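Long-range contacts in L-asparagine oxygenase (PDB 2OG5), which catalyses the iron(II)- and 2-oxoglutarate-dependent 3-hydroxylation of L-asparagine, supplying (2S,3S)-3-hydroxyasparagine for biosynthesis of the calcium-dependent lipopeptide antibiotic: residues A[197-202]-A[293-298]; A[203-208]-A[312-317]. All coordinates share one frame; numbering follows the deposited sequence.

Contact 1: residues A[197-202]-A[293-298]; sequences LRADPT and THRLLP
Arg295 reaches across to the backbone of Asp200 and spends two of its nitrogens on one carbonyl oxygen. Arg295 NH2 lies 2.8 Å from Asp200 O in a nearly straight bond (162° at the hydrogen), while Arg295 NE makes a longer, more bent bond of 3.2 Å to the same oxygen. The acceptor sits in the guanidinium plane for both, a side-on grip that fixes the rotation of the group. The chain is extended from CG to NE, with CG anti to the backbone N (chi1 179°), which carries the guanidinium out over Ala199; CB of Ala199 touches one face, 3.6 Å from Arg295 NH2. A water accepts from Asp200 N and donates to Leu296 O, a second bridge between the segments that satisfies both atoms. The Asp200 carboxylate turns back to its own loop: OD1 takes Thr202 N, an Asx turn, and the Thr202 hydroxyl. Pro298 closes the far end, its CB 3.7 Å from Leu197 O. The chain turns its corner at Leu197, where Leu197 and Arg198 both face Trp326 of strand 326-333, a classic beta bulge; the loop then lies against the segment leaving strand 292-294, with Leu296 packed on Leu327.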
loop_
_atom_site.group_PDB
_atom_site.type_symbol
_atom_site.label_atom_id
_atom_site.label_comp_id
_atom_site.label_asym_id
_atom_site.label_seq_id
_atom_site.Cartn_x
_atom_site.Cartn_y
_atom_site.Cartn_z
ATOM N N LEU A 197 5.252 -3.438 -12.162
ATOM C CA LEU A 197 6.048 -3.169 -13.356
ATOM C C LEU A 197 6.518 -4.460 -14.018
ATOM O O LEU A 197 6.540 -4.572 -15.239
ATOM C CB LEU A 197 7.265 -2.316 -12.997
ATOM C CG LEU A 197 6.990 -0.910 -12.462
ATOM C CD1 LEU A 197 8.302 -0.169 -12.245
ATOM C CD2 LEU A 197 6.068 -0.107 -13.361
ATOM N N ARG A 198 6.901 -5.426 -13.195
ATOM C CA ARG A 198 7.393 -6.708 -13.683
ATOM C C ARG A 198 6.894 -7.767 -12.706
ATOM O O ARG A 198 7.074 -7.629 -11.499
ATOM C CB ARG A 198 8.920 -6.670 -13.743
ATOM C CG ARG A 198 9.573 -7.890 -14.326
ATOM C CD ARG A 198 11.057 -7.668 -14.564
ATOM N NE ARG A 198 11.316 -6.853 -15.756
ATOM C CZ ARG A 198 12.145 -5.811 -15.821
ATOM N NH1 ARG A 198 12.834 -5.400 -14.764
ATOM N NH2 ARG A 198 12.297 -5.182 -16.976
ATOM N N ALA A 199 6.232 -8.799 -13.219
ATOM C CA ALA A 199 5.740 -9.879 -12.384
ATOM C C ALA A 199 6.894 -10.726 -11.856
ATOM O O ALA A 199 7.969 -10.754 -12.437
ATOM C CB ALA A 199 4.759 -10.744 -13.160
ATOM N N ASP A 200 6.661 -11.412 -10.742
ATOM C CA ASP A 200 7.589 -12.450 -10.279
ATOM C C ASP A 200 7.625 -13.560 -11.316
ATOM O O ASP A 200 6.637 -14.266 -11.471
ATOM C CB ASP A 200 7.131 -13.046 -8.950
ATOM C CG ASP A 200 7.870 -14.326 -8.581
ATOM O OD1 ASP A 200 9.065 -14.486 -8.909
ATOM O OD2 ASP A 200 7.229 -15.199 -7.959
ATOM N N PRO A 201 8.761 -13.740 -12.008
ATOM C CA PRO A 201 8.790 -14.763 -13.049
ATOM C C PRO A 201 8.743 -16.192 -12.512
ATOM O O PRO A 201 8.465 -17.114 -13.289
ATOM C CB PRO A 201 10.132 -14.506 -13.735
ATOM C CG PRO A 201 10.994 -13.953 -12.681
ATOM C CD PRO A 201 10.069 -13.072 -11.878
ATOM N N THR A 202 9.033 -16.382 -11.225
ATOM C CA THR A 202 9.158 -17.725 -10.664
ATOM C C THR A 202 7.811 -18.357 -10.334
ATOM O O THR A 202 7.741 -19.574 -10.141
ATOM C CB THR A 202 10.026 -17.758 -9.400
ATOM O OG1 THR A 202 9.294 -17.184 -8.315
ATOM C CG2 THR A 202 11.370 -17.027 -9.594
ATOM N N THR A 293 -5.300 -13.976 -2.480
ATOM C CA THR A 293 -3.924 -13.980 -2.934
ATOM C C THR A 293 -3.900 -13.659 -4.404
ATOM O O THR A 293 -4.593 -14.311 -5.193
ATOM C CB THR A 293 -3.236 -15.343 -2.678
ATOM O OG1 THR A 293 -3.331 -15.660 -1.282
ATOM C CG2 THR A 293 -1.768 -15.310 -3.080
ATOM N N HIS A 294 -3.076 -12.655 -4.743
ATOM C CA HIS A 294 -2.964 -12.043 -6.073
ATOM C C HIS A 294 -1.507 -12.149 -6.592
ATOM O O HIS A 294 -0.613 -11.599 -5.947
ATOM C CB HIS A 294 -3.295 -10.521 -6.015
ATOM C CG HIS A 294 -4.327 -10.109 -4.994
ATOM N ND1 HIS A 294 -5.589 -9.678 -5.349
ATOM C CD2 HIS A 294 -4.257 -9.977 -3.646
ATOM C CE1 HIS A 294 -6.263 -9.344 -4.262
ATOM N NE2 HIS A 294 -5.475 -9.510 -3.216
ATOM N N ARG A 295 -1.238 -12.804 -7.732
ATOM C CA ARG A 295 0.045 -12.614 -8.386
ATOM C C ARG A 295 -0.123 -11.452 -9.357
ATOM O O ARG A 295 -0.805 -11.579 -10.376
ATOM C CB ARG A 295 0.492 -13.856 -9.144
ATOM C CG ARG A 295 1.812 -13.662 -9.839
ATOM C CD ARG A 295 2.263 -14.929 -10.507
ATOM N NE ARG A 295 3.429 -14.690 -11.344
ATOM C CZ ARG A 295 3.392 -14.552 -12.669
ATOM N NH1 ARG A 295 2.253 -14.625 -13.345
ATOM N NH2 ARG A 295 4.515 -14.346 -13.326
ATOM N N LEU A 296 0.479 -10.319 -9.039
ATOM C CA LEU A 296 0.300 -9.129 -9.857
ATOM C C LEU A 296 1.052 -9.253 -11.181
ATOM O O LEU A 296 2.125 -9.861 -11.241
ATOM C CB LEU A 296 0.772 -7.895 -9.082
ATOM C CG LEU A 296 -0.073 -7.546 -7.849
ATOM C CD1 LEU A 296 0.670 -6.541 -6.952
ATOM C CD2 LEU A 296 -1.434 -7.022 -8.276
ATOM N N LEU A 297 0.473 -8.675 -12.229
ATOM C CA LEU A 297 1.046 -8.661 -13.569
ATOM C C LEU A 297 1.295 -7.219 -14.003
ATOM O O LEU A 297 0.668 -6.291 -13.491
ATOM C CB LEU A 297 0.079 -9.309 -14.566
ATOM C CG LEU A 297 -0.307 -10.762 -14.284
ATOM C CD1 LEU A 297 -1.388 -11.211 -15.259
ATOM C CD2 LEU A 297 0.921 -11.653 -14.357
ATOM N N PRO A 298 2.204 -7.013 -14.958
ATOM C CA PRO A 298 2.480 -5.662 -15.410
ATOM C C PRO A 298 1.218 -4.880 -15.789
ATOM O O PRO A 298 0.327 -5.406 -16.466
ATOM C CB PRO A 298 3.396 -5.895 -16.618
ATOM C CG PRO A 298 4.100 -7.158 -16.270
ATOM C CD PRO A 298 3.050 -8.001 -15.654
HETATM O O HOH W 1 4.196 -10.623 -9.572
#

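Contact 2: residues A[203-208]-A[312-317]; sequences GRAGLR and GRTEFT
Arg204, Thr314 and Gly312 join the two segments; beyond the strand pair the contact is continued by one backbone bond, Thr314 N to Gly206 O, and by the side chains of Thr314 and Arg204. Arg204, with the most surface buried here, runs alongside Glu315: Arg204 NH2 forms a salt bridge of 3.0 Å with Glu315 OE1, on the anti side of a carboxylate turned 88° from the guanidinium. A bend at chi3 (61°) brings one guanidinium face over Glu315 O, and a water links NH1 to Thr317 OG1. Thr314 OG1 stands between its own backbone N and carbonyl carbon (chi1 60°), where it bridges the opposite backbone: it donates to a lone pair of Arg204 O at 2.7 Å and accepts from Gly206 N at 2.8 Å. Beside this hydroxyl, CB of Ala205 rests over one face of the Phe316 ring, a CH-pi contact 4.0 Å from the centroid. At the strand end Gly312 pairs with Arg208 through two backbone bonds, Arg208 N to Gly312 O at 2.9 Å and Gly312 N to Arg208 O at 2.8 Å. Leu207 and Arg313 form the adjoining non-hydrogen-bonded pair. Strands 207-211 and 309-313 are the inner pair of a four-stranded antiparallel sheet; Arg208 reaches Asp288 of helix 274-290, and Arg313 bonds Thr174 O just before strand 176-179.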
loop_
_atom_site.group_PDB
_atom_site.type_symbol
_atom_site.label_atom_id
_atom_site.label_comp_id
_atom_site.label_asym_id
_atom_site.label_seq_id
_atom_site.Cartn_x
_atom_site.Cartn_y
_atom_site.Cartn_z
ATOM N N GLY A 203 6.761 -17.541 -10.248
ATOM C CA GLY A 203 5.410 -18.029 -9.988
ATOM C C GLY A 203 5.029 -18.254 -8.526
ATOM O O GLY A 203 3.905 -18.684 -8.239
ATOM N N ARG A 204 5.943 -17.989 -7.595
ATOM C CA ARG A 204 5.680 -18.269 -6.180
ATOM C C ARG A 204 5.232 -17.064 -5.351
ATOM O O ARG A 204 4.611 -17.255 -4.308
ATOM C CB ARG A 204 6.904 -18.909 -5.515
ATOM C CG ARG A 204 7.217 -20.341 -5.991
ATOM C CD ARG A 204 8.294 -21.003 -5.130
ATOM N NE ARG A 204 7.875 -21.125 -3.732
ATOM C CZ ARG A 204 8.686 -21.183 -2.680
ATOM N NH1 ARG A 204 10.010 -21.117 -2.811
ATOM N NH2 ARG A 204 8.166 -21.281 -1.469
ATOM N N ALA A 205 5.566 -15.846 -5.781
ATOM C CA ALA A 205 5.196 -14.639 -5.037
ATOM C C ALA A 205 3.756 -14.232 -5.330
ATOM O O ALA A 205 3.346 -14.153 -6.489
ATOM C CB ALA A 205 6.135 -13.486 -5.380
ATOM N N GLY A 206 3.001 -13.955 -4.277
ATOM C CA GLY A 206 1.688 -13.343 -4.409
ATOM C C GLY A 206 1.425 -12.388 -3.257
ATOM O O GLY A 206 1.816 -12.639 -2.119
ATOM N N LEU A 207 0.762 -11.284 -3.578
ATOM C CA LEU A 207 0.253 -10.365 -2.572
ATOM C C LEU A 207 -0.920 -11.037 -1.884
ATOM O O LEU A 207 -1.788 -11.598 -2.547
ATOM C CB LEU A 207 -0.239 -9.085 -3.242
ATOM C CG LEU A 207 -0.965 -8.045 -2.372
ATOM C CD1 LEU A 207 -0.035 -7.428 -1.357
ATOM C CD2 LEU A 207 -1.590 -6.988 -3.279
ATOM N N ARG A 208 -0.957 -10.959 -0.556
ATOM C CA ARG A 208 -2.093 -11.471 0.204
ATOM C C ARG A 208 -2.769 -10.317 0.925
ATOM O O ARG A 208 -2.090 -9.516 1.575
ATOM C CB ARG A 208 -1.650 -12.521 1.224
ATOM C CG ARG A 208 -0.909 -13.732 0.625
ATOM C CD ARG A 208 -0.919 -14.891 1.611
ATOM N NE ARG A 208 -2.205 -15.593 1.628
ATOM C CZ ARG A 208 -2.659 -16.328 2.646
ATOM N NH1 ARG A 208 -1.961 -16.457 3.764
ATOM N NH2 ARG A 208 -3.824 -16.943 2.548
ATOM N N GLY A 312 0.116 -9.063 3.283
ATOM C CA GLY A 312 1.342 -9.830 3.404
ATOM C C GLY A 312 1.750 -10.329 2.033
ATOM O O GLY A 312 1.252 -9.858 1.011
ATOM N N ARG A 313 2.690 -11.257 2.008
ATOM C CA ARG A 313 3.240 -11.740 0.759
ATOM C C ARG A 313 3.817 -13.116 0.969
ATOM O O ARG A 313 4.463 -13.372 1.982
ATOM C CB ARG A 313 4.350 -10.820 0.248
ATOM C CG ARG A 313 4.595 -11.000 -1.248
ATOM C CD ARG A 313 6.065 -11.086 -1.640
ATOM N NE ARG A 313 6.914 -10.249 -0.808
ATOM C CZ ARG A 313 7.721 -10.697 0.156
ATOM N NH1 ARG A 313 7.823 -12.001 0.434
ATOM N NH2 ARG A 313 8.427 -9.825 0.866
ATOM N N THR A 314 3.625 -13.995 -0.010
ATOM C CA THR A 314 4.211 -15.332 0.066
ATOM C C THR A 314 5.724 -15.293 -0.150
ATOM O O THR A 314 6.271 -14.333 -0.696
ATOM C CB THR A 314 3.601 -16.258 -0.991
ATOM O OG1 THR A 314 3.844 -15.711 -2.289
ATOM C CG2 THR A 314 2.110 -16.415 -0.773
ATOM N N GLU A 315 6.391 -16.361 0.275
ATOM C CA GLU A 315 7.826 -16.529 0.082
ATOM C C GLU A 315 8.142 -16.847 -1.379
ATOM O O GLU A 315 7.356 -17.513 -2.064
ATOM C CB GLU A 315 8.300 -17.653 1.004
ATOM C CG GLU A 315 9.646 -18.277 0.742
ATOM C CD GLU A 315 9.814 -19.543 1.565
ATOM O OE1 GLU A 315 9.708 -20.654 1.007
ATOM O OE2 GLU A 315 10.017 -19.424 2.786
ATOM N N PHE A 316 9.290 -16.377 -1.853
ATOM C CA PHE A 316 9.776 -16.718 -3.189
ATOM C C PHE A 316 11.287 -16.714 -3.220
ATOM O O PHE A 316 11.924 -16.227 -2.291
ATOM C CB PHE A 316 9.172 -15.810 -4.268
ATOM C CG PHE A 316 9.595 -14.368 -4.194
ATOM C CD1 PHE A 316 10.416 -13.821 -5.168
ATOM C CD2 PHE A 316 9.122 -13.543 -3.180
ATOM C CE1 PHE A 316 10.791 -12.493 -5.117
ATOM C CE2 PHE A 316 9.487 -12.204 -3.130
ATOM C CZ PHE A 316 10.313 -11.681 -4.100
ATOM N N THR A 317 11.861 -17.305 -4.262
ATOM C CA THR A 317 13.310 -17.361 -4.397
ATOM C C THR A 317 13.750 -16.438 -5.521
ATOM O O THR A 317 13.552 -16.760 -6.694
ATOM C CB THR A 317 13.783 -18.794 -4.690
ATOM O OG1 THR A 317 13.262 -19.675 -3.685
ATOM C CG2 THR A 317 15.318 -18.862 -4.718
HETATM O O HOH W 2 5.732 -19.391 -1.258
HETATM O O HOH W 3 11.851 -21.908 -4.857
#

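In the fold
Contacts 1 and 2 lie with their centres 9 Å apart and follow one another directly along 197-208, while 293-298 and 312-317 lie on separate sides of that run. Two bonds tie them: Asp200 OD2 to Ala205 N and His294 N to Leu207 O, both 2.8 Å, the second joining neighbouring strands of the four-stranded sheet. Each contact comes near the active site of this jelly-roll enzyme at one edge. The side chains of Asp200 and Arg313 are each about 4 Å from that of Arg325, which binds 2-oxoglutarate, and the side chain of Leu207 is about 4 Å from that of the iron ligand His311. A sodium ion occupies the metal site here, about 7 Å from Gly312.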